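Local coordinates for surface-associated protein CshA (Streptococcus gordonii, PDB 5L2D) that binds host fibronectin as a cell-wall-anchored streptococcal adhesin, here represented by its second non-repetitive domain, at residues G42-K47 / T56-E61; L62-S67 / P86-S91; T102-T107 / I131-D136. All coordinates share one frame; numbering follows the deposited sequence.

Contact 1: residues G42-K47 / T56-E61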
ATOM      1  N   GLY A  42      -3.977   5.663  15.560  1.00 55.45           N
ATOM      2  CA  GLY A  42      -4.336   6.853  16.295  1.00 51.26           C
ATOM      3  C   GLY A  42      -3.395   7.976  15.982  1.00 57.26           C
ATOM      4  O   GLY A  42      -3.738   9.150  16.221  1.00 62.38           O
ATOM      5  N   THR A  43      -2.216   7.609  15.475  1.00 56.91           N
ATOM      6  CA  THR A  43      -1.257   8.543  14.906  1.00 59.31           C
ATOM      7  C   THR A  43      -1.840   9.390  13.755  1.00 62.32           C
ATOM      8  O   THR A  43      -2.521   8.860  12.892  1.00 62.17           O
ATOM      9  CB  THR A  43      -0.070   7.749  14.362  1.00 61.70           C
ATOM     10  OG1 THR A  43       0.661   7.139  15.450  1.00 62.03           O
ATOM     11  CG2 THR A  43       0.840   8.636  13.561  1.00 58.85           C
ATOM     12  N   VAL A  44      -1.522  10.692  13.754  1.00 62.18           N
ATOM     13  CA  VAL A  44      -2.217  11.729  12.979  1.00 60.45           C
ATOM     14  C   VAL A  44      -1.246  12.667  12.314  1.00 63.57           C
ATOM     15  O   VAL A  44      -0.418  13.279  12.986  1.00 74.10           O
ATOM     16  CB  VAL A  44      -3.050  12.710  13.888  1.00 63.72           C
ATOM     17  CG1 VAL A  44      -3.334  14.026  13.184  1.00 65.98           C
ATOM     18  CG2 VAL A  44      -4.385  12.132  14.330  1.00 63.00           C
ATOM     19  N   PHE A  45      -1.434  12.872  11.018  1.00 60.97           N
ATOM     20  CA  PHE A  45      -0.755  13.930  10.268  1.00 58.23           C
ATOM     21  C   PHE A  45      -1.755  15.036   9.940  1.00 56.06           C
ATOM     22  O   PHE A  45      -2.788  14.754   9.359  1.00 56.72           O
ATOM     23  CB  PHE A  45      -0.194  13.345   8.950  1.00 54.20           C
ATOM     24  CG  PHE A  45       0.229  14.383   7.936  1.00 50.72           C
ATOM     25  CD1 PHE A  45       1.494  14.941   7.980  1.00 53.14           C
ATOM     26  CD2 PHE A  45      -0.630  14.781   6.921  1.00 54.53           C
ATOM     27  CE1 PHE A  45       1.889  15.888   7.044  1.00 54.64           C
ATOM     28  CE2 PHE A  45      -0.241  15.722   5.967  1.00 53.79           C
ATOM     29  CZ  PHE A  45       1.021  16.283   6.038  1.00 55.87           C
ATOM     30  N   LYS A  46      -1.443  16.293  10.244  1.00 57.50           N
ATOM     31  CA  LYS A  46      -2.397  17.390   9.998  1.00 55.22           C
ATOM     32  C   LYS A  46      -1.660  18.631   9.547  1.00 56.40           C
ATOM     33  O   LYS A  46      -0.746  19.099  10.245  1.00 54.99           O
ATOM     34  CB  LYS A  46      -3.222  17.631  11.244  1.00 52.59           C
ATOM     35  CG  LYS A  46      -4.400  18.541  11.023  1.00 66.83           C
ATOM     36  CD  LYS A  46      -4.250  19.839  11.833  1.00 81.22           C
ATOM     37  CE  LYS A  46      -5.584  20.541  12.141  1.00 84.14           C
ATOM     38  NZ  LYS A  46      -6.526  19.752  12.995  1.00 75.26           N
ATOM     39  N   LYS A  47      -2.011  19.147   8.363  1.00 56.93           N
ATOM     40  CA  LYS A  47      -1.254  20.249   7.785  1.00 60.06           C
ATOM     41  C   LYS A  47      -2.065  21.090   6.839  1.00 64.13           C
ATOM     42  O   LYS A  47      -2.857  20.561   6.052  1.00 61.02           O
ATOM     43  CB  LYS A  47      -0.036  19.711   7.031  1.00 70.31           C
ATOM     44  CG  LYS A  47       0.942  20.758   6.493  1.00 75.85           C
ATOM     45  CD  LYS A  47       1.970  20.109   5.568  1.00 90.80           C
ATOM     46  CE  LYS A  47       3.376  20.673   5.702  1.00101.45           C
ATOM     47  NZ  LYS A  47       3.463  21.999   5.037  1.00 96.44           N
ATOM     48  N   THR A  56      -6.223  15.988   7.071  1.00 58.74           N
ATOM     49  CA  THR A  56      -5.922  15.247   8.277  1.00 57.06           C
ATOM     50  C   THR A  56      -5.922  13.766   7.901  1.00 55.19           C
ATOM     51  O   THR A  56      -6.916  13.228   7.401  1.00 52.74           O
ATOM     52  CB  THR A  56      -6.957  15.528   9.383  1.00 62.90           C
ATOM     53  OG1 THR A  56      -7.030  16.939   9.675  1.00 58.39           O
ATOM     54  CG2 THR A  56      -6.590  14.772  10.642  1.00 70.87           C
ATOM     55  N   LEU A  57      -4.782  13.130   8.110  1.00 54.40           N
ATOM     56  CA  LEU A  57      -4.615  11.704   7.908  1.00 56.62           C
ATOM     57  C   LEU A  57      -4.424  11.072   9.243  1.00 57.51           C
ATOM     58  O   LEU A  57      -3.483  11.456   9.958  1.00 69.30           O
ATOM     59  CB  LEU A  57      -3.374  11.396   7.065  1.00 56.09           C
ATOM     60  CG  LEU A  57      -3.587  11.467   5.552  1.00 62.99           C
ATOM     61  CD1 LEU A  57      -2.272  11.313   4.824  1.00 70.28           C
ATOM     62  CD2 LEU A  57      -4.516  10.377   5.066  1.00 64.23           C
ATOM     63  N   THR A  58      -5.263  10.082   9.561  1.00 51.60           N
ATOM     64  CA  THR A  58      -5.187   9.384  10.841  1.00 52.90           C
ATOM     65  C   THR A  58      -5.170   7.886  10.599  1.00 54.07           C
ATOM     66  O   THR A  58      -6.049   7.370   9.893  1.00 56.58           O
ATOM     67  CB  THR A  58      -6.398   9.691  11.747  1.00 57.69           C
ATOM     68  OG1 THR A  58      -6.728  11.099  11.727  1.00 56.03           O
ATOM     69  CG2 THR A  58      -6.118   9.206  13.176  1.00 57.41           C
ATOM     70  N   VAL A  59      -4.216   7.179  11.206  1.00 51.76           N
ATOM     71  CA  VAL A  59      -4.082   5.740  10.962  1.00 52.28           C
ATOM     72  C   VAL A  59      -5.187   5.008  11.653  1.00 54.56           C
ATOM     73  O   VAL A  59      -5.320   5.100  12.879  1.00 60.36           O
ATOM     74  CB  VAL A  59      -2.795   5.152  11.547  1.00 52.94           C
ATOM     75  CG1 VAL A  59      -2.713   3.662  11.271  1.00 57.74           C
ATOM     76  CG2 VAL A  59      -1.591   5.815  10.960  1.00 54.28           C
ATOM     77  N   THR A  60      -5.968   4.251  10.903  1.00 58.10           N
ATOM     78  CA  THR A  60      -7.046   3.491  11.554  1.00 61.73           C
ATOM     79  C   THR A  60      -6.717   2.047  11.727  1.00 60.37           C
ATOM     80  O   THR A  60      -7.423   1.363  12.428  1.00 60.34           O
ATOM     81  CB  THR A  60      -8.370   3.532  10.777  1.00 58.69           C
ATOM     82  OG1 THR A  60      -8.241   2.824   9.547  1.00 59.84           O
ATOM     83  CG2 THR A  60      -8.751   4.947  10.478  1.00 63.74           C
ATOM     84  N   GLU A  61      -5.692   1.561  11.046  1.00 61.52           N
ATOM     85  CA  GLU A  61      -5.419   0.141  11.054  1.00 62.18           C
ATOM     86  C   GLU A  61      -4.014  -0.204  10.574  1.00 62.94           C
ATOM     87  O   GLU A  61      -3.461   0.430   9.669  1.00 63.27           O
ATOM     88  CB  GLU A  61      -6.453  -0.610  10.216  1.00 65.10           C
ATOM     89  CG  GLU A  61      -6.414  -2.098  10.512  1.00 79.61           C
ATOM     90  CD  GLU A  61      -7.660  -2.851  10.079  1.00 94.11           C
ATOM     91  OE1 GLU A  61      -7.929  -2.895   8.858  1.00108.76           O
ATOM     92  OE2 GLU A  61      -8.345  -3.436  10.958  1.00 94.72           O
TER
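The antiparallel beta hairpin of strands 44-50 and 53-61 belongs to the curled antiparallel sheet of CshA non-repetitive domain 2, and here Val-44, Phe-45 and Lys-46 pair with Thr-58, Leu-57 and Thr-56. The short strand axes run 177° apart at a closest approach of 4.6 Å, as expected for neighbouring strands of one sheet. Phe-45 and Leu-57 form the hydrogen-bonded pair: Phe-45 N donates to Leu-57 O at 2.7 Å, and Leu-57 N returns a bond to Phe-45 O. Val-44 with Thr-58 and Lys-46 with Thr-56 are the flanking non-hydrogen-bonded pairs. The pairing of the chains runs on past Val-44, where Val-59 N reaches Thr-43 O at 2.9 Å, close to straight at 168°, and Gly-42 N reaches Val-59 O. Gly-42 sits at phi 111°, where a side chain would be jammed against the preceding carbonyl.

The two sheet faces differ. Phe-45 and Leu-57 share the buried one, touching through their CB atoms at 4.2 Å; Phe-144 of strand 138-150 packs on Leu-57, Met-30 lies against Phe-45, and Met-280 of the second subunit also reaches Leu-57. The other face carries Val-44, Lys-46, Thr-56 and Thr-58. There Val-44 and Thr-58 lie alongside each other, pointing the same way. In Thr-58 the methyl is the branch anti to the backbone N, and its CG2 meets Val-44 CG2 at 3.6 Å. The neighbouring diagonal is looser, with Val-44 CG1 4.2 Å from Thr-56 CG2. Lys-46 passes Thr-56 at a slant, so that the contact is made by its aliphatic stem: Lys-46 CG lies 3.4 Å from Thr-56 OG1.

Contact 2: residues L62-S67 / P86-S91; sequences LKPFNS and PNAINS
Lys-63, Pro-64 and Asn-90 carry this loop-to-loop contact, in which the turn leading from strand 53-61 into helix 69-75 lies against the irregular chain returning to strand 91-92. The Lys-63 side chain runs along the backbone of Pro-86 to Ala-88, and the bend at its last torsion (chi4 -58°) accompanies a hydrogen bond from Lys-63 NZ to Ala-88 O at 3.2 Å. The ammonium sits 45° out of the carbonyl plane, above it rather than on a lone pair. On the neighbouring residue, Pro-64 CG rests on the methyl of buried Ala-88, 3.7 Å from Ala-88 CB. Pro-64 CD touches the side-chain amide of Asn-90, 3.4 Å from Asn-90 OD1, while the Asn-90 and Leu-62 side chains cross at about a right angle, with Asn-90 ND2 3.8 Å from Leu-62 CB.

Second-shell bonds set these groups in place. Asn-90 OD1 accepts from Gly-141 N, which ties the amide to strand 138-150, and Asn-66, whose ND2 lies near the Ala-88 methyl, is held through OD1 by Asn-139 of the same strand. The 3-10 turn at 65-67 is closed on Pro-64 O, which takes two donors from one residue: Ser-67 N at 3.0 Å and Ser-67 OG, the latter at 2.8 Å from Pro-64 O.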
ATOM      1  N   LEU A  62      -3.442  -1.216  11.208  1.00 62.66           N
ATOM      2  CA  LEU A  62      -2.182  -1.814  10.771  1.00 59.85           C
ATOM      3  C   LEU A  62      -2.325  -3.335  10.583  1.00 58.16           C
ATOM      4  O   LEU A  62      -1.960  -4.101  11.450  1.00 60.43           O
ATOM      5  CB  LEU A  62      -1.079  -1.503  11.783  1.00 51.65           C
ATOM      6  CG  LEU A  62      -0.643  -0.042  11.834  1.00 54.41           C
ATOM      7  CD1 LEU A  62       0.211   0.259  13.067  1.00 55.02           C
ATOM      8  CD2 LEU A  62       0.121   0.337  10.581  1.00 51.06           C
ATOM      9  N   LYS A  63      -2.873  -3.766   9.459  1.00 59.04           N
ATOM     10  CA  LYS A  63      -2.944  -5.173   9.168  1.00 57.05           C
ATOM     11  C   LYS A  63      -2.619  -5.395   7.711  1.00 59.47           C
ATOM     12  O   LYS A  63      -2.765  -4.481   6.892  1.00 57.19           O
ATOM     13  CB  LYS A  63      -4.333  -5.699   9.437  1.00 64.84           C
ATOM     14  CG  LYS A  63      -4.778  -5.698  10.886  1.00 68.43           C
ATOM     15  CD  LYS A  63      -6.197  -6.278  10.957  1.00 75.39           C
ATOM     16  CE  LYS A  63      -6.634  -6.599  12.388  1.00 81.55           C
ATOM     17  NZ  LYS A  63      -5.722  -7.559  13.082  1.00 78.03           N
ATOM     18  N   PRO A  64      -2.179  -6.617   7.378  1.00 65.39           N
ATOM     19  CA  PRO A  64      -1.832  -7.018   6.026  1.00 66.22           C
ATOM     20  C   PRO A  64      -3.015  -7.424   5.196  1.00 61.94           C
ATOM     21  O   PRO A  64      -4.079  -7.694   5.746  1.00 65.30           O
ATOM     22  CB  PRO A  64      -0.977  -8.250   6.261  1.00 67.91           C
ATOM     23  CG  PRO A  64      -1.577  -8.862   7.477  1.00 67.61           C
ATOM     24  CD  PRO A  64      -1.771  -7.655   8.344  1.00 71.47           C
ATOM     25  N   PHE A  65      -2.763  -7.544   3.894  1.00 56.00           N
ATOM     26  CA  PHE A  65      -3.783  -7.779   2.886  1.00 51.82           C
ATOM     27  C   PHE A  65      -4.580  -9.015   3.090  1.00 56.51           C
ATOM     28  O   PHE A  65      -5.777  -9.037   2.755  1.00 61.09           O
ATOM     29  CB  PHE A  65      -3.172  -7.897   1.527  1.00 50.14           C
ATOM     30  CG  PHE A  65      -4.160  -7.823   0.401  1.00 51.43           C
ATOM     31  CD1 PHE A  65      -4.830  -6.671   0.136  1.00 49.12           C
ATOM     32  CD2 PHE A  65      -4.366  -8.897  -0.445  1.00 57.52           C
ATOM     33  CE1 PHE A  65      -5.687  -6.569  -0.948  1.00 45.03           C
ATOM     34  CE2 PHE A  65      -5.235  -8.812  -1.533  1.00 51.43           C
ATOM     35  CZ  PHE A  65      -5.900  -7.635  -1.782  1.00 48.24           C
ATOM     36  N   ASN A  66      -3.950 -10.058   3.615  1.00 56.46           N
ATOM     37  CA  ASN A  66      -4.685 -11.318   3.805  1.00 60.00           C
ATOM     38  C   ASN A  66      -5.769 -11.266   4.909  1.00 63.64           C
ATOM     39  O   ASN A  66      -6.425 -12.296   5.202  1.00 65.25           O
ATOM     40  CB  ASN A  66      -3.737 -12.496   4.011  1.00 58.83           C
ATOM     41  CG  ASN A  66      -2.682 -12.227   5.049  1.00 60.39           C
ATOM     42  OD1 ASN A  66      -2.097 -11.162   5.060  1.00 65.50           O
ATOM     43  ND2 ASN A  66      -2.406 -13.202   5.904  1.00 61.22           N
ATOM     44  N   SER A  67      -5.961 -10.076   5.497  1.00 57.37           N
ATOM     45  CA  SER A  67      -6.994  -9.848   6.501  1.00 54.49           C
ATOM     46  C   SER A  67      -8.157  -9.079   5.948  1.00 55.82           C
ATOM     47  O   SER A  67      -9.119  -8.879   6.669  1.00 59.53           O
ATOM     48  CB  SER A  67      -6.437  -9.063   7.677  1.00 58.52           C
ATOM     49  OG  SER A  67      -6.327  -7.700   7.338  1.00 57.57           O
ATOM     50  N   PRO A  86      -8.531 -12.754   9.492  1.00 72.00           N
ATOM     51  CA  PRO A  86      -8.945 -11.386   9.837  1.00 69.26           C
ATOM     52  C   PRO A  86      -8.167 -10.781  10.973  1.00 61.18           C
ATOM     53  O   PRO A  86      -8.153  -9.557  11.116  1.00 68.86           O
ATOM     54  CB  PRO A  86     -10.414 -11.538  10.224  1.00 70.59           C
ATOM     55  CG  PRO A  86     -10.605 -12.982  10.531  1.00 71.89           C
ATOM     56  CD  PRO A  86      -9.598 -13.742   9.725  1.00 73.25           C
ATOM     57  N   ASN A  87      -7.510 -11.634  11.747  1.00 59.99           N
ATOM     58  CA  ASN A  87      -6.653 -11.205  12.840  1.00 63.06           C
ATOM     59  C   ASN A  87      -5.173 -11.253  12.526  1.00 63.43           C
ATOM     60  O   ASN A  87      -4.353 -11.183  13.435  1.00 63.74           O
ATOM     61  CB  ASN A  87      -6.906 -12.089  14.040  1.00 64.58           C
ATOM     62  CG  ASN A  87      -8.373 -12.159  14.384  1.00 73.18           C
ATOM     63  OD1 ASN A  87      -8.980 -13.233  14.370  1.00 68.78           O
ATOM     64  ND2 ASN A  87      -8.968 -10.997  14.656  1.00 78.93           N
ATOM     65  N   ALA A  88      -4.817 -11.371  11.253  1.00 64.71           N
ATOM     66  CA  ALA A  88      -3.413 -11.364  10.881  1.00 64.28           C
ATOM     67  C   ALA A  88      -2.851 -10.050  11.317  1.00 64.09           C
ATOM     68  O   ALA A  88      -3.532  -9.030  11.221  1.00 59.16           O
ATOM     69  CB  ALA A  88      -3.264 -11.498   9.384  1.00 66.40           C
ATOM     70  N   ILE A  89      -1.616 -10.057  11.791  1.00 67.11           N
ATOM     71  CA  ILE A  89      -0.943  -8.784  12.031  1.00 67.76           C
ATOM     72  C   ILE A  89       0.204  -8.610  11.065  1.00 67.17           C
ATOM     73  O   ILE A  89       0.516  -9.505  10.290  1.00 66.54           O
ATOM     74  CB  ILE A  89      -0.457  -8.642  13.468  1.00 73.57           C
ATOM     75  CG1 ILE A  89       0.351  -9.886  13.910  1.00 76.17           C
ATOM     76  CG2 ILE A  89      -1.660  -8.420  14.364  1.00 74.01           C
ATOM     77  CD1 ILE A  89       1.604  -9.556  14.691  1.00 68.62           C
ATOM     78  N   ASN A  90       0.772  -7.413  11.074  1.00 69.20           N
ATOM     79  CA  ASN A  90       1.907  -7.082  10.239  1.00 66.60           C
ATOM     80  C   ASN A  90       3.063  -7.956  10.729  1.00 73.01           C
ATOM     81  O   ASN A  90       3.405  -7.930  11.925  1.00 78.24           O
ATOM     82  CB  ASN A  90       2.244  -5.576  10.355  1.00 64.08           C
ATOM     83  CG  ASN A  90       1.260  -4.646   9.592  1.00 64.70           C
ATOM     84  OD1 ASN A  90       0.330  -5.068   8.892  1.00 63.20           O
ATOM     85  ND2 ASN A  90       1.490  -3.357   9.732  1.00 62.40           N
ATOM     86  N   SER A  91       3.634  -8.748   9.813  1.00 74.40           N
ATOM     87  CA  SER A  91       4.579  -9.832  10.147  1.00 71.21           C
ATOM     88  C   SER A  91       5.790  -9.902   9.262  1.00 71.60           C
ATOM     89  O   SER A  91       5.771  -9.415   8.143  1.00 72.28           O
ATOM     90  CB  SER A  91       3.889 -11.164   9.944  1.00 68.85           C
ATOM     91  OG  SER A  91       3.014 -11.410  10.987  1.00 83.80           O
TER

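Contact 3: residues T102-T107 / I131-D136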
ATOM      1  N   THR A 102       8.816  -9.235  16.313  1.00 81.64           N
ATOM      2  CA  THR A 102       7.894  -8.204  15.875  1.00 74.36           C
ATOM      3  C   THR A 102       8.651  -7.155  15.063  1.00 68.29           C
ATOM      4  O   THR A 102       9.613  -6.578  15.548  1.00 68.61           O
ATOM      5  CB  THR A 102       7.217  -7.531  17.091  1.00 74.41           C
ATOM      6  OG1 THR A 102       6.484  -8.528  17.831  1.00 70.73           O
ATOM      7  CG2 THR A 102       6.293  -6.397  16.644  1.00 67.65           C
ATOM      8  N   PRO A 103       8.193  -6.861  13.840  1.00 60.25           N
ATOM      9  CA  PRO A 103       8.982  -5.966  13.020  1.00 58.68           C
ATOM     10  C   PRO A 103       8.936  -4.542  13.541  1.00 64.42           C
ATOM     11  O   PRO A 103       8.130  -4.265  14.417  1.00 66.27           O
ATOM     12  CB  PRO A 103       8.308  -6.054  11.638  1.00 54.18           C
ATOM     13  CG  PRO A 103       7.215  -7.041  11.754  1.00 57.07           C
ATOM     14  CD  PRO A 103       6.899  -7.160  13.213  1.00 59.58           C
ATOM     15  N   PRO A 104       9.798  -3.645  13.007  1.00 70.31           N
ATOM     16  CA  PRO A 104       9.775  -2.227  13.391  1.00 72.54           C
ATOM     17  C   PRO A 104       8.535  -1.482  12.912  1.00 78.65           C
ATOM     18  O   PRO A 104       7.901  -1.890  11.939  1.00 80.96           O
ATOM     19  CB  PRO A 104      11.041  -1.637  12.745  1.00 76.04           C
ATOM     20  CG  PRO A 104      11.556  -2.657  11.786  1.00 76.65           C
ATOM     21  CD  PRO A 104      10.957  -3.984  12.157  1.00 73.35           C
ATOM     22  N   SER A 105       8.213  -0.390  13.609  1.00 82.09           N
ATOM     23  CA  SER A 105       7.060   0.463  13.298  1.00 81.84           C
ATOM     24  C   SER A 105       7.221   1.067  11.904  1.00 82.40           C
ATOM     25  O   SER A 105       8.360   1.340  11.488  1.00 79.54           O
ATOM     26  CB  SER A 105       6.937   1.607  14.332  1.00 85.47           C
ATOM     27  OG  SER A 105       6.909   1.146  15.694  1.00 82.18           O
ATOM     28  N   VAL A 106       6.112   1.286  11.182  1.00 71.66           N
ATOM     29  CA  VAL A 106       6.234   1.977   9.891  1.00 71.64           C
ATOM     30  C   VAL A 106       6.469   3.464  10.198  1.00 70.73           C
ATOM     31  O   VAL A 106       6.117   3.899  11.284  1.00 70.65           O
ATOM     32  CB  VAL A 106       5.050   1.729   8.883  1.00 74.48           C
ATOM     33  CG1 VAL A 106       4.232   0.488   9.232  1.00 71.14           C
ATOM     34  CG2 VAL A 106       4.154   2.942   8.733  1.00 70.78           C
ATOM     35  N   THR A 107       7.066   4.229   9.273  1.00 69.04           N
ATOM     36  CA  THR A 107       7.487   5.597   9.577  1.00 70.90           C
ATOM     37  C   THR A 107       7.967   6.354   8.363  1.00 73.52           C
ATOM     38  O   THR A 107       8.279   5.762   7.330  1.00 72.35           O
ATOM     39  CB  THR A 107       8.660   5.611  10.602  1.00 81.42           C
ATOM     40  OG1 THR A 107       9.178   6.948  10.755  1.00 83.28           O
ATOM     41  CG2 THR A 107       9.801   4.662  10.152  1.00 75.84           C
ATOM     42  N   ILE A 131       6.537   6.910   3.181  1.00 87.56           N
ATOM     43  CA  ILE A 131       6.305   6.053   4.342  1.00 83.34           C
ATOM     44  C   ILE A 131       6.751   4.664   3.977  1.00 75.47           C
ATOM     45  O   ILE A 131       6.466   4.186   2.888  1.00 76.69           O
ATOM     46  CB  ILE A 131       4.821   5.997   4.732  1.00 85.64           C
ATOM     47  CG1 ILE A 131       4.398   7.314   5.341  1.00 89.26           C
ATOM     48  CG2 ILE A 131       4.549   4.899   5.753  1.00 88.17           C
ATOM     49  CD1 ILE A 131       2.896   7.476   5.345  1.00 88.45           C
ATOM     50  N   ILE A 132       7.411   3.999   4.907  1.00 76.87           N
ATOM     51  CA  ILE A 132       8.025   2.713   4.623  1.00 75.92           C
ATOM     52  C   ILE A 132       8.177   1.957   5.925  1.00 71.21           C
ATOM     53  O   ILE A 132       8.342   2.563   6.997  1.00 72.03           O
ATOM     54  CB  ILE A 132       9.391   2.914   3.919  1.00 85.24           C
ATOM     55  CG1 ILE A 132      10.095   1.576   3.668  1.00 99.44           C
ATOM     56  CG2 ILE A 132      10.289   3.851   4.718  1.00 78.48           C
ATOM     57  CD1 ILE A 132      11.267   1.672   2.698  1.00102.95           C
ATOM     58  N   LEU A 133       8.057   0.640   5.833  1.00 71.71           N
ATOM     59  CA  LEU A 133       8.343  -0.237   6.957  1.00 77.62           C
ATOM     60  C   LEU A 133       9.751  -0.697   6.721  1.00 83.86           C
ATOM     61  O   LEU A 133       9.994  -1.449   5.766  1.00 92.16           O
ATOM     62  CB  LEU A 133       7.411  -1.433   7.000  1.00 73.59           C
ATOM     63  CG  LEU A 133       7.505  -2.207   8.305  1.00 71.02           C
ATOM     64  CD1 LEU A 133       6.381  -3.224   8.357  1.00 72.78           C
ATOM     65  CD2 LEU A 133       8.835  -2.908   8.476  1.00 73.82           C
ATOM     66  N   PRO A 134      10.684  -0.247   7.584  1.00 92.69           N
ATOM     67  CA  PRO A 134      12.130  -0.305   7.358  1.00 92.20           C
ATOM     68  C   PRO A 134      12.780  -1.661   7.689  1.00 86.45           C
ATOM     69  O   PRO A 134      13.586  -1.758   8.605  1.00 91.35           O
ATOM     70  CB  PRO A 134      12.635   0.774   8.311  1.00 92.53           C
ATOM     71  CG  PRO A 134      11.729   0.635   9.497  1.00 89.91           C
ATOM     72  CD  PRO A 134      10.375   0.362   8.900  1.00 93.60           C
ATOM     73  N   ASP A 135      12.425  -2.704   6.958  1.00 83.14           N
ATOM     74  CA  ASP A 135      13.050  -4.008   7.147  1.00 87.22           C
ATOM     75  C   ASP A 135      12.470  -4.962   6.100  1.00 85.79           C
ATOM     76  O   ASP A 135      11.325  -4.829   5.688  1.00102.81           O
ATOM     77  CB  ASP A 135      12.854  -4.526   8.588  1.00 86.98           C
ATOM     78  CG  ASP A 135      13.766  -5.718   8.947  1.00 90.13           C
ATOM     79  OD1 ASP A 135      14.790  -5.995   8.279  1.00 90.07           O
ATOM     80  OD2 ASP A 135      13.448  -6.384   9.944  1.00 76.01           O
ATOM     81  N   ASP A 136      13.284  -5.915   5.674  1.00 87.60           N
ATOM     82  CA  ASP A 136      12.961  -6.782   4.553  1.00 85.59           C
ATOM     83  C   ASP A 136      11.946  -7.840   4.930  1.00 78.80           C
ATOM     84  O   ASP A 136      11.739  -8.108   6.109  1.00 82.88           O
ATOM     85  CB  ASP A 136      14.241  -7.467   4.038  1.00 87.98           C
ATOM     86  CG  ASP A 136      15.322  -6.458   3.566  1.00 89.07           C
ATOM     87  OD1 ASP A 136      14.994  -5.296   3.172  1.00 82.55           O
ATOM     88  OD2 ASP A 136      16.511  -6.858   3.587  1.00 89.48           O
TER
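A single antiparallel beta bridge, with Pro-104 packed against Pro-134 beside it, joins the extended loop 102-107 to the short, weakly bonded strand 131-132 and the turn after it. Thr-107 and Ile-132 form the hydrogen-bonded pair: Thr-107 N donates to Ile-132 O at 3.1 Å, and Ile-132 N donates back to Thr-107 O at the same length. Both bonds are bent, at 151° and 155°, and both donors are tilted from the acceptor's carbonyl plane. The touching parts of the two chains run 154° apart, antiparallel but splayed.

Side chains extend the contact beyond the bridge. Val-106 CG2 presses on Ile-131 CG2 at 3.6 Å, the two side chains crossing at a slant. Val-106 also packs on Trp-140 and Ile-142 of strand 138-150, and Ile-131 on Phe-144, which places this pair over that strand. Leu-133, with its CG anti to the backbone N, brings its branch up to the backbone of the loop, where CG is 3.7 Å from Pro-104 O. Further along, the Pro-104 ring meets the Pro-134 ring, CG to CG, at 4.0 Å, and crosses the Asp-135 side chain at about a right angle, Pro-104 CG lying 3.9 Å from Asp-135 CB. Pro-134 CD also approaches Ser-105 O at 3.4 Å.

Pro-134 turns the chain away just past the bridge, with Asp-135 N bonded to Leu-133 O. Ile-131 and Ile-132 also pair in antiparallel fashion with a strand of the second subunit, so the sheet continues across the interface. The arrangement is that of a short strand bridged once within its own chain, paired again across the subunit interface and followed by an inverse gamma turn centred on Pro-134.

How the contacts relate
The three contacts follow one another along the chain without nesting, in the order 1, 2, 3. Contacts 1 and 2 adjoin in sequence, strand 53-61 running directly into the loop of 62-67, yet their centres lie 19 Å apart and they do not otherwise meet. Contacts 2 and 3, with centres 14 Å apart, meet where Asn-90 O approaches Pro-103 CD at 3.8 Å. Contacts 1 and 3, with centres 17 Å apart, do not touch, their nearest atoms staying about 6 Å apart. Strand 138-150 is the shared element, receiving side chains from all three. Each contact also reaches the second subunit, so this part of the adhesin domain takes part in the deposited two-chain assembly.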